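Local coordinates for protein O-phospho-L-seryl-tRNA:Cys-tRNA synthase (Methanocaldococcus jannaschii DSM 2661, PDB 5X6B) that probably converts O-phosphoseryl-tRNA(Cys) into cysteinyl-tRNA(Cys) with pyridoxal phosphate, which the enzyme carries bound to a lysine as an internal aldimine, at residues Asp138-Asp143 with Lys192-Leu198; Ile128-Ala132 with Ile288-Gly292; Leu142-Ala146 with Glu163-Glu167; Thr200-Gly204 with Cys230-Val234. One frame throughout, in Å; residues are numbered along the deposited sequence.

Interaction 1: residues Asp138-Asp143 with Lys192-Leu198; sequences DYVVLD and KNVGLIL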
loop_
_atom_site.group_PDB
_atom_site.type_symbol
_atom_site.label_atom_id
_atom_site.label_comp_id
_atom_site.label_asym_id
_atom_site.label_seq_id
_atom_site.Cartn_x
_atom_site.Cartn_y
_atom_site.Cartn_z
ATOM N N ASP B 138 -25.174 -24.950 4.571
ATOM C CA ASP B 138 -24.260 -25.648 5.476
ATOM C C ASP B 138 -24.079 -24.897 6.790
ATOM O O ASP B 138 -24.376 -23.705 6.897
ATOM C CB ASP B 138 -22.892 -25.860 4.825
ATOM C CG ASP B 138 -22.883 -27.013 3.840
ATOM O OD1 ASP B 138 -23.897 -27.739 3.762
ATOM O OD2 ASP B 138 -21.855 -27.193 3.150
ATOM N N TYR B 139 -23.594 -25.611 7.794
ATOM C CA TYR B 139 -23.335 -25.003 9.084
ATOM C C TYR B 139 -21.848 -24.736 9.243
ATOM O O TYR B 139 -21.013 -25.591 8.930
ATOM C CB TYR B 139 -23.852 -25.893 10.221
ATOM C CG TYR B 139 -25.262 -25.561 10.665
ATOM C CD1 TYR B 139 -25.490 -24.784 11.795
ATOM C CD2 TYR B 139 -26.364 -26.016 9.953
ATOM C CE1 TYR B 139 -26.774 -24.474 12.206
ATOM C CE2 TYR B 139 -27.655 -25.704 10.357
ATOM C CZ TYR B 139 -27.853 -24.938 11.484
ATOM O OH TYR B 139 -29.133 -24.629 11.886
ATOM N N VAL B 140 -21.524 -23.528 9.693
ATOM C CA VAL B 140 -20.162 -23.189 10.078
ATOM C C VAL B 140 -20.033 -23.309 11.589
ATOM O O VAL B 140 -20.766 -22.660 12.337
ATOM C CB VAL B 140 -19.768 -21.760 9.636
ATOM C CG1 VAL B 140 -18.457 -21.343 10.284
ATOM C CG2 VAL B 140 -19.661 -21.683 8.127
ATOM N N VAL B 141 -19.109 -24.151 12.038
ATOM C CA VAL B 141 -18.891 -24.323 13.469
ATOM C C VAL B 141 -17.701 -23.477 13.919
ATOM O O VAL B 141 -16.571 -23.705 13.488
ATOM C CB VAL B 141 -18.664 -25.805 13.831
ATOM C CG1 VAL B 141 -18.385 -25.955 15.315
ATOM C CG2 VAL B 141 -19.877 -26.635 13.432
ATOM N N LEU B 142 -17.974 -22.493 14.775
ATOM C CA LEU B 142 -16.957 -21.551 15.237
ATOM C C LEU B 142 -17.056 -21.300 16.740
ATOM O O LEU B 142 -18.082 -21.587 17.357
ATOM C CB LEU B 142 -17.072 -20.225 14.476
ATOM C CG LEU B 142 -18.454 -19.579 14.274
ATOM C CD1 LEU B 142 -18.957 -18.856 15.518
ATOM C CD2 LEU B 142 -18.429 -18.618 13.096
ATOM N N ASP B 143 -15.991 -20.753 17.322
ATOM C CA ASP B 143 -15.978 -20.424 18.748
ATOM C C ASP B 143 -16.875 -19.225 19.047
ATOM O O ASP B 143 -17.194 -18.447 18.160
ATOM C CB ASP B 143 -14.548 -20.141 19.230
ATOM C CG ASP B 143 -13.884 -19.006 18.467
ATOM O OD1 ASP B 143 -14.197 -18.813 17.275
ATOM O OD2 ASP B 143 -13.050 -18.298 19.064
ATOM N N LYS B 192 -28.368 -32.057 9.850
ATOM C CA LYS B 192 -27.684 -30.869 9.355
ATOM C C LYS B 192 -26.268 -31.207 8.894
ATOM O O LYS B 192 -25.632 -32.125 9.419
ATOM C CB LYS B 192 -27.638 -29.784 10.433
ATOM C CG LYS B 192 -28.814 -28.822 10.416
ATOM C CD LYS B 192 -30.096 -29.447 10.921
ATOM C CE LYS B 192 -31.224 -28.429 10.909
ATOM N NZ LYS B 192 -32.543 -29.045 11.227
ATOM N N ASN B 193 -25.778 -30.472 7.904
ATOM C CA ASN B 193 -24.415 -30.668 7.432
ATOM C C ASN B 193 -23.471 -29.575 7.930
ATOM O O ASN B 193 -23.844 -28.405 8.012
ATOM C CB ASN B 193 -24.379 -30.729 5.904
ATOM C CG ASN B 193 -23.011 -31.111 5.371
ATOM O OD1 ASN B 193 -22.283 -31.888 5.994
ATOM N ND2 ASN B 193 -22.647 -30.557 4.219
ATOM N N VAL B 194 -22.249 -29.971 8.272
ATOM C CA VAL B 194 -21.220 -29.025 8.684
ATOM C C VAL B 194 -20.170 -28.904 7.592
ATOM O O VAL B 194 -19.407 -29.840 7.344
ATOM C CB VAL B 194 -20.546 -29.445 9.999
ATOM C CG1 VAL B 194 -19.377 -28.522 10.314
ATOM C CG2 VAL B 194 -21.558 -29.438 11.135
ATOM N N GLY B 195 -20.142 -27.748 6.936
ATOM C CA GLY B 195 -19.239 -27.530 5.824
ATOM C C GLY B 195 -17.872 -27.031 6.246
ATOM O O GLY B 195 -16.877 -27.270 5.560
ATOM N N LEU B 196 -17.816 -26.345 7.382
ATOM C CA LEU B 196 -16.574 -25.718 7.807
ATOM C C LEU B 196 -16.426 -25.590 9.323
ATOM O O LEU B 196 -17.353 -25.174 10.027
ATOM C CB LEU B 196 -16.456 -24.332 7.168
ATOM C CG LEU B 196 -15.145 -23.575 7.397
ATOM C CD1 LEU B 196 -13.982 -24.338 6.788
ATOM C CD2 LEU B 196 -15.233 -22.172 6.822
ATOM N N ILE B 197 -15.242 -25.945 9.814
ATOM C CA ILE B 197 -14.872 -25.678 11.200
ATOM C C ILE B 197 -13.940 -24.466 11.278
ATOM O O ILE B 197 -12.915 -24.408 10.591
ATOM C CB ILE B 197 -14.195 -26.895 11.843
ATOM C CG1 ILE B 197 -15.129 -28.099 11.788
ATOM C CG2 ILE B 197 -13.812 -26.594 13.283
ATOM C CD1 ILE B 197 -14.488 -29.372 12.249
ATOM N N LEU B 198 -14.304 -23.501 12.118
ATOM C CA LEU B 198 -13.573 -22.239 12.206
ATOM C C LEU B 198 -13.100 -21.953 13.632
ATOM O O LEU B 198 -13.880 -22.023 14.581
ATOM C CB LEU B 198 -14.454 -21.090 11.699
ATOM C CG LEU B 198 -13.856 -19.689 11.535
ATOM C CD1 LEU B 198 -14.505 -18.987 10.353
ATOM C CD2 LEU B 198 -14.035 -18.853 12.797
#
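Tyr139 N donates to Asn193 O at 2.8 Å, the first bond of a parallel pair of strands, 139-143 and 194-198, inside the mixed seven-stranded sheet of a PLP-enzyme fold. Tyr139 O then accepts from Gly195 N, and beyond it the register slips by one residue: a beta bulge lets Val140 face Leu196 where Tyr139 faced Val194. Past the bulge the bonds straighten. Val141 grips the partner strand from both its backbone ends, N to Leu196 O and O to Leu198 N, the latter 2.7 Å long with an N-H...O angle of 170°.

The side chains divide between two faces. On one, Val141 CG2 meets Val194 CG1 at 3.7 Å, the two valines set roughly perpendicular; with Val141 CG1 anti to the backbone N (chi1 178°), CG2 lies beside that N and faces Val194. Tyr180 of helix 179-188 packs on Val141 and Ile197 here. On the other face Leu142 CB rests on Leu198 CD2, with Ser150 of helix 148-156 touching both leucines.

At the open end Lys192 lays its CG 3.3 Å from Tyr139 CE2, the aliphatic chain running obliquely past the ring while its amine leads off. Strand 160-166 flanks strand 139-143 on its other edge, bonding to Val140 and Leu142. Asp138 is fixed by two partners: OD2 takes the backbone N of Lys135, and OD1 receives Asn193 ND2 at 3.1 Å from above the carboxylate plane, 52° out of it.

Interaction 2: residues Ile128-Ala132 with Ile288-Gly292; sequences IVMHA and IEMLG
The imidazole of His131 meets the carboxylate of Glu289 edge-on: OE2 lies in the ring plane at the ND1 corner, while the two flat groups are turned 61° apart. This is a His-carboxylate hydrogen bond, joining the end of helix 122-132 to the loop that follows helix 273-276. ND1 donates to OE2 over 3.0 Å with an N-H...O angle of 161°, and the oxygen uses its syn lone pair, on the side of OE1. The ring of Phe127, one turn earlier in the same helix, meets that of His131.

Glu289 gets there by bending at chi2 (-66°), which folds the carboxylate back between His131 and Ala132; Ala132 CB lies 3.5 Å from OE2. Its other oxygen, OE1, forms a salt bridge with Arg156 of the second subunit, so the carboxylate ties together a helix, a loop and a subunit interface, and two donors probably favour its charged form. Tyr148 of that subunit bonds to Gly292 O. The contact lies about 7 Å, at the nearest atoms, from the bound nucleic acid.

Apolar packing completes the join. Ile128 and Glu289 run antiparallel alongside each other, Ile128 CG2 3.8 Å from Glu289 CB. Farther along, Met290 starts away from the helix but bends at both chi2 and chi3, which brings its CE to 3.6 Å from Ile128 CD1.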
loop_
_atom_site.group_PDB
_atom_site.type_symbol
_atom_site.label_atom_id
_atom_site.label_comp_id
_atom_site.label_asym_id
_atom_site.label_seq_id
_atom_site.Cartn_x
_atom_site.Cartn_y
_atom_site.Cartn_z
ATOM N N ILE B 128 -14.374 -16.182 1.004
ATOM C CA ILE B 128 -13.940 -16.966 -0.145
ATOM C C ILE B 128 -14.065 -18.463 0.103
ATOM O O ILE B 128 -14.644 -19.178 -0.715
ATOM C CB ILE B 128 -12.487 -16.636 -0.536
ATOM C CG1 ILE B 128 -12.442 -15.312 -1.296
ATOM C CG2 ILE B 128 -11.903 -17.733 -1.409
ATOM C CD1 ILE B 128 -11.056 -14.787 -1.506
ATOM N N VAL B 129 -13.541 -18.940 1.229
ATOM C CA VAL B 129 -13.608 -20.371 1.513
ATOM C C VAL B 129 -15.040 -20.790 1.862
ATOM O O VAL B 129 -15.456 -21.899 1.546
ATOM C CB VAL B 129 -12.643 -20.790 2.655
ATOM C CG1 VAL B 129 -11.206 -20.498 2.265
ATOM C CG2 VAL B 129 -12.997 -20.103 3.960
ATOM N N MET B 130 -15.794 -19.893 2.491
ATOM C CA MET B 130 -17.189 -20.166 2.806
ATOM C C MET B 130 -18.017 -20.261 1.533
ATOM O O MET B 130 -19.059 -20.916 1.502
ATOM C CB MET B 130 -17.767 -19.078 3.712
ATOM C CG MET B 130 -17.359 -19.173 5.164
ATOM S SD MET B 130 -18.177 -17.889 6.129
ATOM C CE MET B 130 -17.433 -18.146 7.741
ATOM N N HIS B 131 -17.542 -19.600 0.483
ATOM C CA HIS B 131 -18.292 -19.496 -0.759
ATOM C C HIS B 131 -17.896 -20.584 -1.751
ATOM O O HIS B 131 -18.703 -20.998 -2.583
ATOM C CB HIS B 131 -18.083 -18.112 -1.377
ATOM C CG HIS B 131 -18.944 -17.842 -2.571
ATOM N ND1 HIS B 131 -18.532 -18.112 -3.858
ATOM C CD2 HIS B 131 -20.187 -17.320 -2.671
ATOM C CE1 HIS B 131 -19.491 -17.774 -4.702
ATOM N NE2 HIS B 131 -20.507 -17.291 -4.008
ATOM N N ALA B 132 -16.656 -21.054 -1.651
ATOM C CA ALA B 132 -16.112 -21.987 -2.632
ATOM C C ALA B 132 -15.953 -23.412 -2.101
ATOM O O ALA B 132 -15.688 -24.337 -2.869
ATOM C CB ALA B 132 -14.777 -21.478 -3.140
ATOM N N ILE B 288 -11.972 -16.988 -10.130
ATOM C CA ILE B 288 -13.292 -16.435 -9.849
ATOM C C ILE B 288 -13.415 -15.784 -8.478
ATOM O O ILE B 288 -14.017 -14.716 -8.348
ATOM C CB ILE B 288 -14.376 -17.532 -9.962
ATOM C CG1 ILE B 288 -14.374 -18.143 -11.362
ATOM C CG2 ILE B 288 -15.752 -16.975 -9.644
ATOM C CD1 ILE B 288 -15.331 -19.290 -11.511
ATOM N N GLU B 289 -12.864 -16.425 -7.454
ATOM C CA GLU B 289 -12.989 -15.905 -6.095
ATOM C C GLU B 289 -12.143 -14.642 -5.897
ATOM O O GLU B 289 -12.402 -13.849 -4.993
ATOM C CB GLU B 289 -12.603 -16.976 -5.072
ATOM C CG GLU B 289 -13.510 -18.213 -5.068
ATOM C CD GLU B 289 -14.933 -17.917 -4.613
ATOM O OE1 GLU B 289 -15.144 -16.895 -3.927
ATOM O OE2 GLU B 289 -15.841 -18.717 -4.932
ATOM N N MET B 290 -11.142 -14.456 -6.752
ATOM C CA MET B 290 -10.355 -13.227 -6.757
ATOM C C MET B 290 -11.083 -12.110 -7.496
ATOM O O MET B 290 -10.646 -10.960 -7.477
ATOM C CB MET B 290 -8.989 -13.455 -7.416
ATOM C CG MET B 290 -8.115 -14.523 -6.774
ATOM S SD MET B 290 -7.400 -14.039 -5.194
ATOM C CE MET B 290 -8.556 -14.805 -4.054
ATOM N N LEU B 291 -12.195 -12.459 -8.141
ATOM C CA LEU B 291 -12.775 -11.639 -9.203
ATOM C C LEU B 291 -11.689 -11.384 -10.240
ATOM O O LEU B 291 -11.620 -10.311 -10.840
ATOM C CB LEU B 291 -13.354 -10.326 -8.666
ATOM C CG LEU B 291 -14.675 -10.458 -7.905
ATOM C CD1 LEU B 291 -15.187 -9.100 -7.455
ATOM C CD2 LEU B 291 -15.712 -11.164 -8.768
ATOM N N GLY B 292 -10.833 -12.390 -10.418
ATOM C CA GLY B 292 -9.730 -12.350 -11.361
ATOM C C GLY B 292 -8.695 -11.284 -11.064
ATOM O O GLY B 292 -7.768 -11.084 -11.848
#

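Interaction 3: residues Leu142-Ala146 with Glu163-Glu167; sequences LDKNA and EVGYE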
loop_
_atom_site.group_PDB
_atom_site.type_symbol
_atom_site.label_atom_id
_atom_site.label_comp_id
_atom_site.label_asym_id
_atom_site.label_seq_id
_atom_site.Cartn_x
_atom_site.Cartn_y
_atom_site.Cartn_z
ATOM N N LEU B 142 -17.974 -22.493 14.775
ATOM C CA LEU B 142 -16.957 -21.551 15.237
ATOM C C LEU B 142 -17.056 -21.300 16.740
ATOM O O LEU B 142 -18.082 -21.587 17.357
ATOM C CB LEU B 142 -17.072 -20.225 14.476
ATOM C CG LEU B 142 -18.454 -19.579 14.274
ATOM C CD1 LEU B 142 -18.957 -18.856 15.518
ATOM C CD2 LEU B 142 -18.429 -18.618 13.096
ATOM N N ASP B 143 -15.991 -20.753 17.322
ATOM C CA ASP B 143 -15.978 -20.424 18.748
ATOM C C ASP B 143 -16.875 -19.225 19.047
ATOM O O ASP B 143 -17.194 -18.447 18.160
ATOM C CB ASP B 143 -14.548 -20.141 19.230
ATOM C CG ASP B 143 -13.884 -19.006 18.467
ATOM O OD1 ASP B 143 -14.197 -18.813 17.275
ATOM O OD2 ASP B 143 -13.050 -18.298 19.064
ATOM N N LYS B 144 -17.270 -19.074 20.304
ATOM C CA LYS B 144 -18.150 -17.980 20.699
ATOM C C LYS B 144 -17.415 -16.646 20.770
ATOM O O LYS B 144 -18.040 -15.591 20.883
ATOM C CB LYS B 144 -18.809 -18.290 22.047
ATOM C CG LYS B 144 -20.324 -18.297 21.988
ATOM C CD LYS B 144 -20.959 -18.559 23.344
ATOM C CE LYS B 144 -21.744 -19.867 23.320
ATOM N NZ LYS B 144 -22.673 -20.013 24.478
ATOM N N ASN B 145 -16.087 -16.697 20.700
ATOM C CA ASN B 145 -15.268 -15.488 20.719
ATOM C C ASN B 145 -14.973 -14.963 19.321
ATOM O O ASN B 145 -14.166 -14.045 19.151
ATOM C CB ASN B 145 -13.943 -15.742 21.439
ATOM C CG ASN B 145 -14.050 -15.592 22.935
ATOM O OD1 ASN B 145 -15.054 -15.100 23.456
ATOM N ND2 ASN B 145 -12.995 -15.989 23.638
ATOM N N ALA B 146 -15.621 -15.551 18.323
ATOM C CA ALA B 146 -15.315 -15.242 16.932
ATOM C C ALA B 146 -15.603 -13.785 16.580
ATOM O O ALA B 146 -16.541 -13.172 17.102
ATOM C CB ALA B 146 -16.087 -16.172 16.006
ATOM N N GLU B 163 -22.213 -21.968 17.587
ATOM C CA GLU B 163 -21.117 -21.501 18.431
ATOM C C GLU B 163 -20.620 -22.556 19.419
ATOM O O GLU B 163 -21.406 -23.164 20.144
ATOM C CB GLU B 163 -21.543 -20.247 19.199
ATOM C CG GLU B 163 -21.832 -19.044 18.311
ATOM C CD GLU B 163 -22.461 -17.890 19.068
ATOM O OE1 GLU B 163 -22.980 -18.116 20.180
ATOM O OE2 GLU B 163 -22.432 -16.753 18.550
ATOM N N VAL B 164 -19.305 -22.764 19.438
ATOM C CA VAL B 164 -18.666 -23.579 20.464
ATOM C C VAL B 164 -18.416 -22.715 21.694
ATOM O O VAL B 164 -17.806 -21.654 21.598
ATOM C CB VAL B 164 -17.342 -24.187 19.976
ATOM C CG1 VAL B 164 -16.610 -24.852 21.127
ATOM C CG2 VAL B 164 -17.596 -25.177 18.851
ATOM N N GLY B 165 -18.892 -23.170 22.847
ATOM C CA GLY B 165 -18.924 -22.341 24.038
ATOM C C GLY B 165 -17.657 -22.297 24.873
ATOM O O GLY B 165 -16.610 -22.825 24.492
ATOM N N TYR B 166 -17.773 -21.658 26.032
ATOM C CA TYR B 166 -16.648 -21.451 26.929
ATOM C C TYR B 166 -16.321 -22.654 27.807
ATOM O O TYR B 166 -17.210 -23.362 28.275
ATOM C CB TYR B 166 -16.917 -20.245 27.829
ATOM C CG TYR B 166 -17.031 -18.941 27.082
ATOM C CD1 TYR B 166 -15.896 -18.260 26.660
ATOM C CD2 TYR B 166 -18.273 -18.388 26.800
ATOM C CE1 TYR B 166 -15.996 -17.065 25.977
ATOM C CE2 TYR B 166 -18.383 -17.194 26.118
ATOM C CZ TYR B 166 -17.242 -16.536 25.710
ATOM O OH TYR B 166 -17.354 -15.344 25.032
ATOM N N GLU B 167 -15.029 -22.867 28.019
ATOM C CA GLU B 167 -14.535 -23.761 29.056
ATOM C C GLU B 167 -14.726 -23.061 30.396
ATOM O O GLU B 167 -14.802 -23.689 31.447
ATOM C CB GLU B 167 -13.065 -24.100 28.806
ATOM C CG GLU B 167 -12.452 -25.108 29.751
ATOM C CD GLU B 167 -11.082 -25.564 29.277
ATOM O OE1 GLU B 167 -10.732 -25.270 28.114
ATOM O OE2 GLU B 167 -10.354 -26.207 30.063
#
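Where strand 139-143 runs out beside strand 160-166, Leu142 O receives Val164 N at 2.7 Å and 168°, and the same oxygen touches Glu163 CA. Two residues on, Lys144 N reaches Val164 O in a weak, bent bond. These bonds join the C-terminal ends of the two parallel strands of a beta-alpha-beta unit, connected through helix 148-156. Beyond the last bridge, Asp143 with Val164, the first strand leaves in a type I turn from Asp143 to Ala146; Asp143 OD1 is held by Thr200 OG1.

The lysine side chain of Lys144 passes across that of Glu163, and it is the methylene CG of Lys144 that lies 3.2 Å from Glu163 OE1. The charged ends stay apart, NZ being 4.7 Å from OE1. Further out, Lys144 bends at chi3 (-116°), taking CE to Gly165 CA, while CD passes Tyr166 CE2 at 4.0 Å.

The turn is pinned by Asn145: Tyr166 OH donates to its OD1 at 2.8 Å, tilted 27° from the carbonyl plane. Asn145 ND2 is engaged by Tyr173 O, and the Tyr173 ring meets that of Tyr166 edge-to-face.

Interaction 4: residues Thr200-Gly204 with Cys230-Val234; sequences THVDG and CAYTV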
loop_
_atom_site.group_PDB
_atom_site.type_symbol
_atom_site.label_atom_id
_atom_site.label_comp_id
_atom_site.label_asym_id
_atom_site.label_seq_id
_atom_site.Cartn_x
_atom_site.Cartn_y
_atom_site.Cartn_z
ATOM N N THR B 200 -11.123 -18.948 15.820
ATOM C CA THR B 200 -10.479 -17.657 15.987
ATOM C C THR B 200 -9.228 -17.853 16.833
ATOM O O THR B 200 -9.320 -17.991 18.055
ATOM C CB THR B 200 -11.412 -16.636 16.653
ATOM O OG1 THR B 200 -12.613 -16.520 15.885
ATOM C CG2 THR B 200 -10.745 -15.280 16.728
ATOM N N HIS B 201 -8.068 -17.877 16.180
ATOM C CA HIS B 201 -6.811 -18.242 16.841
ATOM C C HIS B 201 -6.507 -17.354 18.044
ATOM O O HIS B 201 -6.085 -17.841 19.092
ATOM C CB HIS B 201 -5.654 -18.182 15.851
ATOM C CG HIS B 201 -4.457 -18.967 16.279
ATOM N ND1 HIS B 201 -3.280 -18.982 15.563
ATOM C CD2 HIS B 201 -4.256 -19.771 17.349
ATOM C CE1 HIS B 201 -2.403 -19.758 16.174
ATOM N NE2 HIS B 201 -2.971 -20.250 17.261
ATOM N N VAL B 202 -6.716 -16.052 17.874
ATOM C CA VAL B 202 -6.759 -15.116 18.989
ATOM C C VAL B 202 -7.972 -14.210 18.793
ATOM O O VAL B 202 -8.082 -13.519 17.778
ATOM C CB VAL B 202 -5.460 -14.268 19.104
ATOM C CG1 VAL B 202 -5.688 -13.046 19.980
ATOM C CG2 VAL B 202 -4.323 -15.098 19.665
ATOM N N ASP B 203 -8.898 -14.233 19.745
ATOM C CA ASP B 203 -10.070 -13.371 19.655
ATOM C C ASP B 203 -9.677 -11.919 19.856
ATOM O O ASP B 203 -8.640 -11.626 20.451
ATOM C CB ASP B 203 -11.133 -13.756 20.680
ATOM C CG ASP B 203 -10.621 -13.685 22.099
ATOM O OD1 ASP B 203 -9.574 -14.310 22.395
ATOM O OD2 ASP B 203 -11.247 -12.968 22.907
ATOM N N GLY B 204 -10.527 -11.016 19.377
ATOM C CA GLY B 204 -10.249 -9.595 19.425
ATOM C C GLY B 204 -10.925 -8.872 20.568
ATOM O O GLY B 204 -10.965 -7.642 20.596
ATOM N N CYS B 230 -6.256 -16.622 11.542
ATOM C CA CYS B 230 -5.001 -16.135 12.077
ATOM C C CYS B 230 -4.851 -14.623 11.972
ATOM O O CYS B 230 -3.736 -14.097 12.002
ATOM C CB CYS B 230 -3.844 -16.823 11.375
ATOM S SG CYS B 230 -3.668 -18.537 11.860
ATOM N N ALA B 231 -5.974 -13.929 11.833
ATOM C CA ALA B 231 -5.993 -12.506 12.111
ATOM C C ALA B 231 -5.520 -12.385 13.547
ATOM O O ALA B 231 -5.960 -13.161 14.393
ATOM C CB ALA B 231 -7.384 -11.918 11.932
ATOM N N TYR B 232 -4.604 -11.456 13.800
ATOM C CA TYR B 232 -4.025 -11.222 15.133
ATOM C C TYR B 232 -2.981 -12.232 15.588
ATOM O O TYR B 232 -2.477 -12.106 16.703
ATOM C CB TYR B 232 -5.101 -11.159 16.221
ATOM C CG TYR B 232 -5.556 -9.775 16.607
ATOM C CD1 TYR B 232 -4.657 -8.716 16.687
ATOM C CD2 TYR B 232 -6.881 -9.536 16.940
ATOM C CE1 TYR B 232 -5.076 -7.455 17.053
ATOM C CE2 TYR B 232 -7.308 -8.280 17.313
ATOM C CZ TYR B 232 -6.403 -7.243 17.368
ATOM O OH TYR B 232 -6.829 -5.989 17.735
ATOM N N THR B 233 -2.646 -13.224 14.767
ATOM C CA THR B 233 -1.503 -14.074 15.115
ATOM C C THR B 233 -0.419 -14.073 14.048
ATOM O O THR B 233 0.762 -13.957 14.371
ATOM C CB THR B 233 -1.905 -15.540 15.383
ATOM O OG1 THR B 233 -2.561 -16.089 14.235
ATOM C CG2 THR B 233 -2.812 -15.633 16.592
ATOM N N VAL B 234 -0.803 -14.215 12.783
ATOM C CA VAL B 234 0.191 -14.226 11.712
ATOM C C VAL B 234 0.813 -12.846 11.572
ATOM O O VAL B 234 0.118 -11.859 11.328
ATOM C CB VAL B 234 -0.411 -14.674 10.366
ATOM C CG1 VAL B 234 0.492 -14.275 9.222
ATOM C CG2 VAL B 234 -0.607 -16.177 10.359
#
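Thr233 carries the close-packed half of this contact: its CG2 sits against both Val202 and His201, and OG1 turns to the imidazole. CG2 lies 3.5 Å from Val202 CG2 and 3.5 Å from His201 ND1. The hydroxyl OG1 sits 3.3 Å from the same ND1 in a long hydrogen bond that could run in either direction. Thr233 reaches the imidazole with OG1 placed between its own backbone N and carbonyl carbon (chi1 58°), leaving CG2 beside the N to meet the valine. Cys230 SG comes to the ring obliquely, 3.7 Å from His201 ND1. The 230-234 turn is drawn tight by Cys230 O, which accepts from the backbone N of both Thr233 and Val234.

Toward Gly204 the fit slackens. Val202 CG1 stands 4.2 Å from Tyr232 CB, and Tyr232 CE2 passes obliquely by Gly204 CA at 3.9 Å. The Tyr232 ring finds further company in His346, which it meets edge-to-face, and in Pro60 and Ile61 of helix 60-63. Gly204, partly exposed, marks the more open side, and its O accepts from Lys391 NZ.

Both segments are loops at the C-terminal ends of parallel neighbouring strands in the central sheet, the side where fold-type I PLP enzymes generally place their cofactor. Segment 200-204 leaves strand 194-200 for helix 212-221. The loop 230-234 follows strand 226-229, with Cys230 and Val234 packing on strand 248-252.

From the N terminus, helix 122-132 opens interaction 2, which closes only at 288-292; the other three contacts nest within that long loop. Strand 139-143 comes next and serves two contacts. Interaction 3 closes first, through helix 148-156 to strand 160-166, and interaction 1 closes later on strand 194-200; both start from strand 139-143 and share Leu142 and Asp143, with their partner strands on its two sides. Interaction 4 then follows in series, joining the loops after strands 194-200 and 226-229. The side chain of Asp143 connects interactions 1 and 3 to Thr200, at the start of interaction 4. Met130 packs on Leu196 and Leu198, laying helix 122-132 against the sheet.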